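Local atomic coordinates of carbohydrate esterase family 2 (CE2) (Chaetomium olivicolor, PDB entry 4XVH), a protein that probably removes acetyl groups from xylan, joining an SGNH-type esterase domain to a beta-sandwich carbohydrate-binding domain. Residues 31-36 with 77-82; 238-243 with 283-288; 250-255 with 317-322. All coordinates share one frame; numbering follows the deposited sequence.

Contact 1 of 3, residues 31-36 with 77-82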
loop_
_atom_site.group_PDB
_atom_site.type_symbol
_atom_site.label_atom_id
_atom_site.label_comp_id
_atom_site.label_asym_id
_atom_site.label_seq_id
_atom_site.Cartn_x
_atom_site.Cartn_y
_atom_site.Cartn_z
ATOM N N ALA A 31 -5.320 -27.191 -1.546
ATOM C CA ALA A 31 -5.802 -26.245 -2.556
ATOM C C ALA A 31 -4.613 -25.664 -3.324
ATOM O O ALA A 31 -3.509 -25.536 -2.784
ATOM C CB ALA A 31 -6.633 -25.125 -1.913
ATOM N N THR A 32 -4.841 -25.329 -4.589
ATOM C CA THR A 32 -3.782 -24.723 -5.396
ATOM C C THR A 32 -4.273 -23.455 -6.075
ATOM O O THR A 32 -5.322 -23.443 -6.726
ATOM C CB THR A 32 -3.242 -25.695 -6.473
ATOM O OG1 THR A 32 -2.809 -26.915 -5.856
ATOM C CG2 THR A 32 -2.055 -25.063 -7.203
ATOM N N ILE A 33 -3.522 -22.374 -5.880
ATOM C CA ILE A 33 -3.771 -21.120 -6.580
ATOM C C ILE A 33 -2.955 -21.120 -7.845
ATOM O O ILE A 33 -1.768 -20.883 -7.805
ATOM C CB ILE A 33 -3.407 -19.912 -5.727
ATOM C CG1 ILE A 33 -4.125 -19.983 -4.388
ATOM C CG2 ILE A 33 -3.753 -18.632 -6.465
ATOM C CD1 ILE A 33 -3.547 -19.059 -3.358
ATOM N N GLY A 34 -3.594 -21.429 -8.970
ATOM C CA GLY A 34 -2.879 -21.485 -10.226
ATOM C C GLY A 34 -2.256 -20.142 -10.584
ATOM O O GLY A 34 -2.757 -19.094 -10.216
ATOM N N ILE A 35 -1.155 -20.187 -11.314
ATOM C CA ILE A 35 -0.502 -18.985 -11.794
ATOM C C ILE A 35 -0.420 -19.042 -13.308
ATOM O O ILE A 35 0.162 -19.962 -13.871
ATOM C CB ILE A 35 0.899 -18.825 -11.184
ATOM C CG1 ILE A 35 0.759 -18.526 -9.681
ATOM C CG2 ILE A 35 1.703 -17.736 -11.915
ATOM C CD1 ILE A 35 2.054 -18.198 -8.982
ATOM N N ALA A 36 -1.018 -18.055 -13.958
ATOM C CA ALA A 36 -1.023 -18.000 -15.404
ATOM C C ALA A 36 0.353 -17.580 -15.896
ATOM O O ALA A 36 0.914 -18.196 -16.788
ATOM C CB ALA A 36 -2.107 -17.044 -15.897
ATOM N N VAL A 77 -7.792 -19.799 3.329
ATOM C CA VAL A 77 -6.580 -19.399 2.632
ATOM C C VAL A 77 -6.665 -17.911 2.300
ATOM O O VAL A 77 -7.651 -17.445 1.700
ATOM C CB VAL A 77 -6.367 -20.205 1.336
ATOM C CG1 VAL A 77 -5.110 -19.773 0.660
ATOM C CG2 VAL A 77 -6.326 -21.717 1.638
ATOM N N VAL A 78 -5.643 -17.173 2.719
ATOM C CA VAL A 78 -5.496 -15.763 2.326
ATOM C C VAL A 78 -4.110 -15.555 1.737
ATOM O O VAL A 78 -3.096 -15.852 2.384
ATOM C CB VAL A 78 -5.711 -14.808 3.513
ATOM C CG1 VAL A 78 -5.443 -13.331 3.110
ATOM C CG2 VAL A 78 -7.127 -14.957 4.044
ATOM N N LEU A 79 -4.075 -15.113 0.488
ATOM C CA LEU A 79 -2.839 -14.758 -0.204
ATOM C C LEU A 79 -2.742 -13.259 -0.385
ATOM O O LEU A 79 -3.671 -12.649 -0.945
ATOM C CB LEU A 79 -2.799 -15.420 -1.595
ATOM C CG LEU A 79 -1.596 -15.098 -2.491
ATOM C CD1 LEU A 79 -0.404 -15.884 -1.989
ATOM C CD2 LEU A 79 -1.862 -15.454 -3.967
ATOM N N ARG A 80 -1.620 -12.669 0.014
ATOM C CA ARG A 80 -1.417 -11.253 -0.229
ATOM C C ARG A 80 -0.024 -10.902 -0.735
ATOM O O ARG A 80 0.968 -11.422 -0.214
ATOM C CB ARG A 80 -1.702 -10.482 1.032
ATOM C CG ARG A 80 -3.196 -10.225 1.206
ATOM C CD ARG A 80 -3.363 -9.388 2.379
ATOM N NE ARG A 80 -4.745 -9.147 2.802
ATOM C CZ ARG A 80 -5.570 -8.252 2.265
ATOM N NH1 ARG A 80 -5.220 -7.573 1.184
ATOM N NH2 ARG A 80 -6.769 -8.067 2.794
ATOM N N ARG A 81 0.056 -10.068 -1.753
ATOM C CA ARG A 81 1.302 -9.598 -2.284
ATOM C C ARG A 81 2.028 -8.746 -1.264
ATOM O O ARG A 81 1.500 -7.822 -0.770
ATOM C CB ARG A 81 1.068 -8.714 -3.491
ATOM C CG ARG A 81 1.532 -9.235 -4.810
ATOM C CD ARG A 81 0.997 -8.378 -5.919
ATOM N NE ARG A 81 1.854 -7.378 -6.504
ATOM C CZ ARG A 81 3.005 -7.608 -7.090
ATOM N NH1 ARG A 81 3.534 -8.786 -7.046
ATOM N NH2 ARG A 81 3.649 -6.640 -7.648
ATOM N N ARG A 82 3.284 -9.032 -1.066
ATOM C CA ARG A 82 4.134 -8.229 -0.192
ATOM C C ARG A 82 4.768 -7.052 -0.951
ATOM O O ARG A 82 5.135 -6.036 -0.344
ATOM C CB ARG A 82 5.278 -9.097 0.375
ATOM C CG ARG A 82 4.837 -10.223 1.296
ATOM C CD ARG A 82 5.882 -11.311 1.358
ATOM N NE ARG A 82 7.185 -10.861 1.850
ATOM C CZ ARG A 82 7.513 -10.755 3.148
ATOM N NH1 ARG A 82 6.643 -11.070 4.107
ATOM N NH2 ARG A 82 8.743 -10.362 3.497
#
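Ile33 and Leu79 meet in the space between two beta sheets, their side chains crossing at a slant so that the end methyl of Ile33 does the touching. The delta carbon of Ile33 is the probe: CD1 of Ile33 lies 4.0 Å from CD2 of Leu79 and 4.1 Å from CB of Leu79, resting against both the start and one branch of that side chain. It gets there because CG1 of Ile33 is anti to the carbonyl carbon (chi1 -54°) and the chain then runs on extended to CD1. Val77 adds CG1, 4.4 Å from the same CD1 of Ile33, a looser touch from a different direction. Strand 31-40 belongs to a four-stranded antiparallel sheet and strand 73-81 to the facing antiparallel sheet, so these residues fill the interior of the jelly-roll beta sandwich. Leu46 on strand 44-48 touches both Val77 and Leu79, while Leu92 and Ile95 on strand 88-97 pack on Ile33. All three residues of the contact are buried and meet through carbon alone, which implies that the two sheets are held together here by dispersion and the exclusion of water.

Contact 2 of 3, residues 238-243 with 283-288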
loop_
_atom_site.group_PDB
_atom_site.type_symbol
_atom_site.label_atom_id
_atom_site.label_comp_id
_atom_site.label_asym_id
_atom_site.label_seq_id
_atom_site.Cartn_x
_atom_site.Cartn_y
_atom_site.Cartn_z
ATOM N N PHE A 238 -5.792 16.729 -5.294
ATOM C CA PHE A 238 -5.794 15.267 -5.319
ATOM C C PHE A 238 -6.972 14.737 -4.465
ATOM O O PHE A 238 -7.735 13.885 -4.900
ATOM C CB PHE A 238 -4.456 14.707 -4.809
ATOM C CG PHE A 238 -4.315 13.204 -4.961
ATOM C CD1 PHE A 238 -5.004 12.526 -5.959
ATOM C CD2 PHE A 238 -3.505 12.479 -4.103
ATOM C CE1 PHE A 238 -4.895 11.134 -6.098
ATOM C CE2 PHE A 238 -3.378 11.098 -4.234
ATOM C CZ PHE A 238 -4.095 10.423 -5.257
ATOM N N VAL A 239 -7.125 15.275 -3.267
ATOM C CA VAL A 239 -8.256 14.902 -2.448
ATOM C C VAL A 239 -9.578 15.269 -3.141
ATOM O O VAL A 239 -10.506 14.449 -3.203
ATOM C CB VAL A 239 -8.157 15.555 -1.057
ATOM C CG1 VAL A 239 -9.467 15.399 -0.303
ATOM C CG2 VAL A 239 -6.972 14.904 -0.259
ATOM N N GLN A 240 -9.672 16.478 -3.693
ATOM C CA GLN A 240 -10.897 16.855 -4.371
ATOM C C GLN A 240 -11.170 15.875 -5.518
ATOM O O GLN A 240 -12.314 15.459 -5.723
ATOM C CB GLN A 240 -10.808 18.295 -4.868
ATOM C CG GLN A 240 -10.903 19.306 -3.734
ATOM C CD GLN A 240 -10.568 20.723 -4.160
ATOM O OE1 GLN A 240 -9.954 20.945 -5.198
ATOM N NE2 GLN A 240 -10.980 21.689 -3.359
ATOM N N ASP A 241 -10.122 15.479 -6.246
ATOM C CA ASP A 241 -10.294 14.521 -7.345
ATOM C C ASP A 241 -10.798 13.157 -6.822
ATOM O O ASP A 241 -11.670 12.531 -7.449
ATOM C CB ASP A 241 -8.991 14.337 -8.125
ATOM C CG ASP A 241 -8.635 15.553 -8.971
ATOM O OD1 ASP A 241 -9.509 16.415 -9.208
ATOM O OD2 ASP A 241 -7.477 15.640 -9.397
ATOM N N ILE A 242 -10.291 12.707 -5.675
ATOM C CA ILE A 242 -10.767 11.435 -5.117
ATOM C C ILE A 242 -12.225 11.565 -4.640
ATOM O O ILE A 242 -13.025 10.621 -4.743
ATOM C CB ILE A 242 -9.854 10.950 -3.951
ATOM C CG1 ILE A 242 -8.423 10.782 -4.468
ATOM C CG2 ILE A 242 -10.371 9.632 -3.332
ATOM C CD1 ILE A 242 -7.426 10.487 -3.368
ATOM N N GLN A 243 -12.574 12.759 -4.168
ATOM C CA GLN A 243 -13.915 13.020 -3.668
ATOM C C GLN A 243 -14.958 13.015 -4.779
ATOM O O GLN A 243 -16.143 12.848 -4.508
ATOM C CB GLN A 243 -13.960 14.356 -2.933
ATOM C CG GLN A 243 -13.242 14.365 -1.592
ATOM C CD GLN A 243 -13.236 15.758 -0.994
ATOM O OE1 GLN A 243 -12.975 16.744 -1.698
ATOM N NE2 GLN A 243 -13.590 15.859 0.283
ATOM N N SER A 283 -6.772 22.358 6.374
ATOM C CA SER A 283 -7.612 23.530 6.623
ATOM C C SER A 283 -8.475 23.897 5.394
ATOM O O SER A 283 -9.665 24.190 5.531
ATOM C CB SER A 283 -6.732 24.707 7.041
ATOM O OG SER A 283 -7.506 25.841 7.402
ATOM N N ARG A 284 -7.896 23.851 4.193
ATOM C CA ARG A 284 -8.656 24.187 2.989
ATOM C C ARG A 284 -9.712 23.111 2.670
ATOM O O ARG A 284 -10.765 23.417 2.100
ATOM C CB ARG A 284 -7.732 24.389 1.777
ATOM C CG ARG A 284 -6.562 25.365 1.999
ATOM C CD ARG A 284 -6.351 26.321 0.834
ATOM N NE ARG A 284 -6.112 25.694 -0.468
ATOM C CZ ARG A 284 -4.941 25.703 -1.110
ATOM N NH1 ARG A 284 -3.877 26.301 -0.575
ATOM N NH2 ARG A 284 -4.829 25.109 -2.291
ATOM N N LEU A 285 -9.447 21.865 3.059
ATOM C CA LEU A 285 -10.330 20.764 2.668
ATOM C C LEU A 285 -11.556 20.617 3.560
ATOM O O LEU A 285 -12.559 20.043 3.154
ATOM C CB LEU A 285 -9.548 19.451 2.654
ATOM C CG LEU A 285 -8.582 19.308 1.483
ATOM C CD1 LEU A 285 -7.593 18.143 1.745
ATOM C CD2 LEU A 285 -9.318 19.130 0.155
ATOM N N GLY A 286 -11.467 21.114 4.780
ATOM C CA GLY A 286 -12.596 21.039 5.687
ATOM C C GLY A 286 -12.595 19.846 6.631
ATOM O O GLY A 286 -11.594 19.135 6.805
ATOM N N ALA A 287 -13.761 19.625 7.224
ATOM C CA ALA A 287 -13.913 18.735 8.360
ATOM C C ALA A 287 -13.658 17.242 8.057
ATOM O O ALA A 287 -13.382 16.468 8.969
ATOM C CB ALA A 287 -15.326 18.923 8.967
ATOM N N LYS A 288 -13.745 16.824 6.802
ATOM C CA LYS A 288 -13.500 15.413 6.506
ATOM C C LYS A 288 -12.026 15.127 6.192
ATOM O O LYS A 288 -11.661 13.999 5.895
ATOM C CB LYS A 288 -14.386 14.950 5.357
ATOM C CG LYS A 288 -15.852 14.797 5.790
ATOM C CD LYS A 288 -16.722 14.365 4.651
ATOM C CE LYS A 288 -18.196 14.707 4.916
ATOM N NZ LYS A 288 -18.716 13.932 6.070
HETATM O O HOH W 1 -13.383 18.916 0.509
#
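Val239 and Leu285 pack branch against branch where helix 228-243 meets the C-terminal end of helix 270-285, two helices of the alpha/beta SGNH-hydrolase fold that pack against strand 250-254 of its parallel sheet. The tight part is a meeting of two forked side chains: CD2 of Leu285 sits 3.8 Å from CG1 of Val239, and CD1 of Leu285 lies 3.9 Å from CG2 of Val239. The two forks interlock, with CG1 of Val239 touching both delta carbons, which also come close to CB of Val239. Leu285 reaches across with CG anti to its carbonyl carbon (chi1 -73°); CD1 continues the extended line, and CD2 branches off toward CG1 of Val239. Val236, one turn earlier on helix 228-243, covers Leu285 as well, while Val239 is backed by Phe251 and Ile210 from two strands of the sheet.

The outer side is looser and more polar. Gln240 is exposed; its aliphatic part skirts the leucine, with CG of Gln240 4.2 Å from CD2 of Leu285. Gln243 makes no direct contact with the other segment and relies on a water instead. Helix 270-285 stops here: Gly286 leaves helical geometry with a positive phi (95°), and the chain turns toward the next strand. Next to Leu285, Arg284 forms a salt bridge through NH2 with Asp233 of helix 228-243, a second tie between the two helices. At the helix end, the water accepts a bond from NE2 of Gln243 at 3.1 Å and donates one to the backbone O of Leu285 at 3.0 Å.

Contact 3 of 3, residues 250-255 with 317-322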
loop_
_atom_site.group_PDB
_atom_site.type_symbol
_atom_site.label_atom_id
_atom_site.label_comp_id
_atom_site.label_asym_id
_atom_site.label_seq_id
_atom_site.Cartn_x
_atom_site.Cartn_y
_atom_site.Cartn_z
ATOM N N HIS A 250 -13.569 10.148 4.715
ATOM C CA HIS A 250 -12.641 10.997 5.450
ATOM C C HIS A 250 -11.224 10.777 4.930
ATOM O O HIS A 250 -10.859 9.657 4.557
ATOM C CB HIS A 250 -12.701 10.719 6.949
ATOM C CG HIS A 250 -13.923 11.292 7.599
ATOM N ND1 HIS A 250 -13.864 12.267 8.568
ATOM C CD2 HIS A 250 -15.239 11.043 7.395
ATOM C CE1 HIS A 250 -15.094 12.606 8.929
ATOM N NE2 HIS A 250 -15.944 11.862 8.246
ATOM N N PHE A 251 -10.430 11.848 4.906
ATOM C CA PHE A 251 -9.073 11.757 4.374
ATOM C C PHE A 251 -8.044 11.968 5.485
ATOM O O PHE A 251 -8.187 12.887 6.323
ATOM C CB PHE A 251 -8.886 12.786 3.236
ATOM C CG PHE A 251 -9.665 12.433 1.995
ATOM C CD1 PHE A 251 -11.040 12.618 1.959
ATOM C CD2 PHE A 251 -9.025 11.837 0.907
ATOM C CE1 PHE A 251 -11.778 12.281 0.847
ATOM C CE2 PHE A 251 -9.733 11.482 -0.216
ATOM C CZ PHE A 251 -11.128 11.691 -0.251
ATOM N N PHE A 252 -7.010 11.130 5.470
ATOM C CA PHE A 252 -5.964 11.118 6.480
ATOM C C PHE A 252 -4.630 11.380 5.799
ATOM O O PHE A 252 -4.092 10.517 5.087
ATOM C CB PHE A 252 -6.005 9.785 7.247
ATOM C CG PHE A 252 -7.310 9.611 7.985
ATOM C CD1 PHE A 252 -8.424 9.083 7.327
ATOM C CD2 PHE A 252 -7.479 10.129 9.264
ATOM C CE1 PHE A 252 -9.665 8.997 7.956
ATOM C CE2 PHE A 252 -8.754 10.031 9.913
ATOM C CZ PHE A 252 -9.825 9.456 9.247
ATOM N N LEU A 253 -4.119 12.589 6.018
ATOM C CA LEU A 253 -2.924 13.096 5.346
ATOM C C LEU A 253 -1.723 13.064 6.283
ATOM O O LEU A 253 -1.697 13.740 7.314
ATOM C CB LEU A 253 -3.171 14.525 4.840
ATOM C CG LEU A 253 -4.473 14.746 4.056
ATOM C CD1 LEU A 253 -4.552 16.170 3.448
ATOM C CD2 LEU A 253 -4.701 13.730 2.957
ATOM N N LEU A 254 -0.737 12.260 5.941
ATOM C CA LEU A 254 0.398 12.036 6.840
ATOM C C LEU A 254 1.656 12.745 6.372
ATOM O O LEU A 254 1.923 12.827 5.183
ATOM C CB LEU A 254 0.726 10.539 6.958
ATOM C CG LEU A 254 -0.117 9.625 7.854
ATOM C CD1 LEU A 254 -1.540 9.434 7.322
ATOM C CD2 LEU A 254 0.621 8.246 8.016
ATOM N N ASN A 255 2.458 13.211 7.322
ATOM C CA ASN A 255 3.772 13.675 6.983
ATOM C C ASN A 255 4.744 12.479 7.052
ATOM O O ASN A 255 4.363 11.340 7.386
ATOM C CB ASN A 255 4.192 14.825 7.912
ATOM C CG ASN A 255 4.083 14.457 9.365
ATOM O OD1 ASN A 255 3.883 13.300 9.687
ATOM N ND2 ASN A 255 4.221 15.447 10.256
ATOM N N GLU A 317 -0.714 1.942 14.850
ATOM C CA GLU A 317 -1.570 2.200 16.023
ATOM C C GLU A 317 -2.063 3.630 16.053
ATOM O O GLU A 317 -3.236 3.898 16.327
ATOM C CB GLU A 317 -0.811 1.919 17.322
ATOM C CG GLU A 317 -1.128 0.581 17.898
ATOM C CD GLU A 317 -2.631 0.416 18.232
ATOM O OE1 GLU A 317 -3.189 1.182 19.073
ATOM O OE2 GLU A 317 -3.248 -0.493 17.631
ATOM N N VAL A 318 -1.157 4.565 15.798
ATOM C CA VAL A 318 -1.553 5.970 15.746
ATOM C C VAL A 318 -2.654 6.170 14.693
ATOM O O VAL A 318 -3.670 6.822 14.937
ATOM C CB VAL A 318 -0.355 6.878 15.411
ATOM C CG1 VAL A 318 -0.814 8.263 14.995
ATOM C CG2 VAL A 318 0.615 6.941 16.610
ATOM N N LEU A 319 -2.445 5.607 13.510
ATOM C CA LEU A 319 -3.386 5.834 12.421
ATOM C C LEU A 319 -4.710 5.122 12.671
ATOM O O LEU A 319 -5.791 5.680 12.409
ATOM C CB LEU A 319 -2.759 5.390 11.095
ATOM C CG LEU A 319 -3.660 5.493 9.872
ATOM C CD1 LEU A 319 -4.116 6.951 9.654
ATOM C CD2 LEU A 319 -2.916 4.883 8.633
ATOM N N ALA A 320 -4.650 3.906 13.206
ATOM C CA ALA A 320 -5.886 3.218 13.543
ATOM C C ALA A 320 -6.749 4.062 14.498
ATOM O O ALA A 320 -7.969 4.206 14.297
ATOM C CB ALA A 320 -5.590 1.856 14.158
ATOM N N LYS A 321 -6.133 4.622 15.543
ATOM C CA LYS A 321 -6.903 5.424 16.494
ATOM C C LYS A 321 -7.475 6.697 15.836
ATOM O O LYS A 321 -8.582 7.133 16.149
ATOM C CB LYS A 321 -6.043 5.836 17.704
ATOM C CG LYS A 321 -5.574 4.693 18.618
ATOM C CD LYS A 321 -4.921 5.309 19.845
ATOM C CE LYS A 321 -4.073 4.339 20.625
ATOM N NZ LYS A 321 -3.169 5.118 21.578
ATOM N N ALA A 322 -6.689 7.316 14.970
ATOM C CA ALA A 322 -7.111 8.566 14.333
ATOM C C ALA A 322 -8.302 8.335 13.398
ATOM O O ALA A 322 -9.195 9.165 13.317
ATOM C CB ALA A 322 -5.960 9.167 13.573
#
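Phe252 meets residues 317-322 at two places, through its beta carbon and through the far part of its ring. CB of Phe252 lies 4.2 Å from CD1 of Leu319, and this same leucine methyl is 4.3 Å from CD1 of Leu254, two residues on along the strand. A single branch of Leu319 therefore bridges the two side chains that strand 250-254 turns toward the helix. At the other end of the ring, Phe252 CE2 is 3.5 Å from Ala322 O. Phe252 CZ is farther from Ala322 O, at 4.1 Å. The carbonyl oxygen and the leucine methyl both come to the ring obliquely.

The reach of Leu319 depends on its first torsion: with CG anti to the backbone N (chi1 177°), the end of the side chain comes closer to the strand than its CB direction alone would suggest. Phe252 has CG anti to the carbonyl carbon instead, which carries the ring toward Ala322.

The strand is an inner member of the five-stranded parallel sheet of the SGNH-hydrolase domain, and the helix runs roughly antiparallel to it, at 152°, with the segment axes 10.7 Å apart. This is the helix-on-sheet layering of a Rossmann-like alpha/beta sandwich. Phe251 and Leu253 point to the other side, where helices 228-243 and 270-285 pack.

Further out, Ile323, Ala326 and Leu327 of the same helix extend the cover on Phe252, and Val292 of the adjoining strand packs beside both Phe252 and Leu254. The ring of Phe252 also stacks with His290, whose NE2 is hydrogen-bonded to ND1 of His250.

Overall arrangement
Contact 1 stands apart in the beta sandwich, on the opposite side of the chain's centre from the other two; its centre is about 36 Å from that of contact 2 and 30 Å from that of contact 3. Contacts 2 and 3 share the alpha/beta domain: the helices of contact 2 pack on one face of the parallel sheet and helix 309-327 of contact 3 on the other. They meet at strand 250-254, where Phe251 packs on Ile242 and Gln243, and its N probably bonds Lys288 O. Contacts 1 and 3 are buried, the first purely aliphatic between sheets, the third adding an aromatic ring and a helix carbonyl. Contact 2 reaches the surface, where glutamines and water join its apolar pair.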